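Side-chain contact in VP4 protein (Tellina virus 1, PDB 3P06), which is probably the serine protease that cuts the birnavirus polyprotein into its final products, captured here as an intramolecular acyl-enzyme: residues A[9-14]-A[183-188]. Numbering follows the deposited sequence.
Sequences GVLLPV and VTFSSG. With BME (beta-mercaptoethanol), chain F.
Well away from the Leu11 methyl that touches Val183 and Phe185, at the far end of 183-188, Gly188 N donates to O1 of beta-mercaptoethanol (3.1 Å, N-H...O angle 148°). The additive, probably from the crystallisation liquor, has its sulfur modelled too close to Ser186 O, so little should rest on its placement. The two segments themselves meet through carbon alone. CD1 of Leu11 reaches CG2 of Val183 tip to tip at 4.1 Å. The same methyl approaches Phe185 at its edge, near the ring plane, where CZ is the closest ring atom at 4.3 Å from Leu11 CD1. With CG anti to its carbonyl carbon (chi1 -79°) and an extended chi2 of 170°, Leu11 sends this methyl toward both partners. Val183 and Phe185, two residues apart on an extended backbone, direct their side chains toward Leu11. They also touch each other, Val183 CG2 lying 3.6 Å from Phe185 CZ, off the ring plane. The main chains stay separated, 10.4 Å between CA of Leu11 and CA of Val183, and no hydrogen bond links them. The contact joins two sheets: 9-18 belongs to the mixed one, while 183-184 is an outermost strand of the four-stranded antiparallel one, where Val183 is backbone hydrogen-bonded to Ala84 of the neighbouring strand 83-84. Past it the chain runs on to strand 192-193, which pairs between 9-18 and 98-99, consistent with the tail lying as substrate in its own protease. Met28 of strand 21-31 touches Leu11, Phe120 touches Val183, and helix 138-149, carrying the predicted active-site Lys141, packs Val145 and Ala149 against Phe185.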
loop_
_atom_site.group_PDB
_atom_site.type_symbol
_atom_site.label_atom_id
_atom_site.label_comp_id
_atom_site.label_asym_id
_atom_site.label_seq_id
_atom_site.Cartn_x
_atom_site.Cartn_y
_atom_site.Cartn_z
ATOM N N GLY A 9 3.789 -3.940 7.914
ATOM C CA GLY A 9 2.930 -2.922 7.350
ATOM C C GLY A 9 1.770 -3.559 6.628
ATOM O O GLY A 9 1.387 -4.694 6.945
ATOM N N VAL A 10 1.197 -2.846 5.650
ATOM C CA VAL A 10 0.033 -3.375 4.963
ATOM C C VAL A 10 0.223 -3.220 3.438
ATOM O O VAL A 10 0.579 -2.114 2.951
ATOM C CB VAL A 10 -1.297 -2.674 5.465
ATOM C CG1 VAL A 10 -2.501 -3.091 4.595
ATOM C CG2 VAL A 10 -1.556 -3.019 6.961
ATOM N N LEU A 11 0.024 -4.332 2.727
ATOM C CA LEU A 11 0.256 -4.383 1.311
ATOM C C LEU A 11 -0.863 -3.633 0.539
ATOM O O LEU A 11 -2.007 -3.655 0.928
ATOM C CB LEU A 11 0.226 -5.843 0.850
ATOM C CG LEU A 11 1.569 -6.544 1.168
ATOM C CD1 LEU A 11 1.370 -8.006 0.927
ATOM C CD2 LEU A 11 2.669 -5.984 0.300
ATOM N N LEU A 12 -0.514 -3.027 -0.573
ATOM C CA LEU A 12 -1.526 -2.384 -1.417
ATOM C C LEU A 12 -1.160 -2.654 -2.886
ATOM O O LEU A 12 -0.000 -2.565 -3.274
ATOM C CB LEU A 12 -1.631 -0.849 -1.133
ATOM C CG LEU A 12 -0.344 -0.063 -1.410
ATOM C CD1 LEU A 12 -0.599 0.905 -2.569
ATOM C CD2 LEU A 12 0.162 0.766 -0.162
ATOM N N PRO A 13 -2.161 -2.958 -3.702
ATOM C CA PRO A 13 -1.918 -3.192 -5.130
ATOM C C PRO A 13 -1.750 -1.890 -5.924
ATOM O O PRO A 13 -2.351 -0.878 -5.580
ATOM C CB PRO A 13 -3.191 -3.967 -5.581
ATOM C CG PRO A 13 -4.268 -3.404 -4.739
ATOM C CD PRO A 13 -3.587 -3.148 -3.346
ATOM N N VAL A 14 -0.898 -1.915 -6.945
ATOM C CA VAL A 14 -0.776 -0.801 -7.877
ATOM C C VAL A 14 -0.844 -1.316 -9.295
ATOM O O VAL A 14 -0.545 -2.473 -9.560
ATOM C CB VAL A 14 0.562 0.027 -7.694
ATOM C CG1 VAL A 14 0.589 0.598 -6.322
ATOM C CG2 VAL A 14 1.856 -0.892 -8.002
ATOM N N VAL A 183 4.461 -13.961 -0.787
ATOM C CA VAL A 183 3.808 -13.556 -2.006
ATOM C C VAL A 183 4.845 -12.824 -2.806
ATOM O O VAL A 183 5.728 -12.111 -2.255
ATOM C CB VAL A 183 2.489 -12.645 -1.794
ATOM C CG1 VAL A 183 1.318 -13.528 -1.316
ATOM C CG2 VAL A 183 2.692 -11.473 -0.792
ATOM N N THR A 184 4.789 -12.989 -4.118
ATOM C CA THR A 184 5.703 -12.204 -4.922
ATOM C C THR A 184 4.919 -11.358 -5.956
ATOM O O THR A 184 3.778 -11.698 -6.303
ATOM C CB THR A 184 6.721 -13.092 -5.574
ATOM O OG1 THR A 184 6.037 -13.888 -6.542
ATOM C CG2 THR A 184 7.365 -14.041 -4.538
ATOM N N PHE A 185 5.535 -10.284 -6.448
ATOM C CA PHE A 185 4.867 -9.360 -7.379
ATOM C C PHE A 185 5.841 -8.977 -8.459
ATOM O O PHE A 185 7.053 -9.083 -8.231
ATOM C CB PHE A 185 4.429 -8.113 -6.644
ATOM C CG PHE A 185 3.565 -8.381 -5.477
ATOM C CD1 PHE A 185 2.171 -8.624 -5.651
ATOM C CD2 PHE A 185 4.116 -8.412 -4.197
ATOM C CE1 PHE A 185 1.341 -8.913 -4.529
ATOM C CE2 PHE A 185 3.278 -8.659 -3.062
ATOM C CZ PHE A 185 1.898 -8.925 -3.246
ATOM N N SER A 186 5.336 -8.559 -9.637
ATOM C CA SER A 186 6.159 -8.020 -10.722
ATOM C C SER A 186 6.587 -6.597 -10.358
ATOM O O SER A 186 5.888 -5.877 -9.604
ATOM C CB SER A 186 5.362 -7.930 -12.052
ATOM O OG SER A 186 5.348 -9.185 -12.711
ATOM N N SER A 187 7.707 -6.171 -10.915
ATOM C CA SER A 187 8.076 -4.772 -10.758
ATOM C C SER A 187 7.935 -4.024 -12.083
ATOM O O SER A 187 7.851 -4.633 -13.139
ATOM C CB SER A 187 9.497 -4.650 -10.213
ATOM O OG SER A 187 10.383 -5.497 -10.936
ATOM N N GLY A 188 7.894 -2.701 -12.017
ATOM C CA GLY A 188 7.924 -1.899 -13.226
ATOM C C GLY A 188 8.693 -0.621 -13.003
ATOM O O GLY A 188 8.995 -0.226 -11.866
HETATM C C1 BME F . 7.668 -2.551 -7.692
HETATM C C2 BME F . 6.132 -2.739 -7.736
HETATM O O1 BME F . 8.307 -2.308 -8.972
HETATM S S2 BME F . 5.735 -4.508 -7.288
#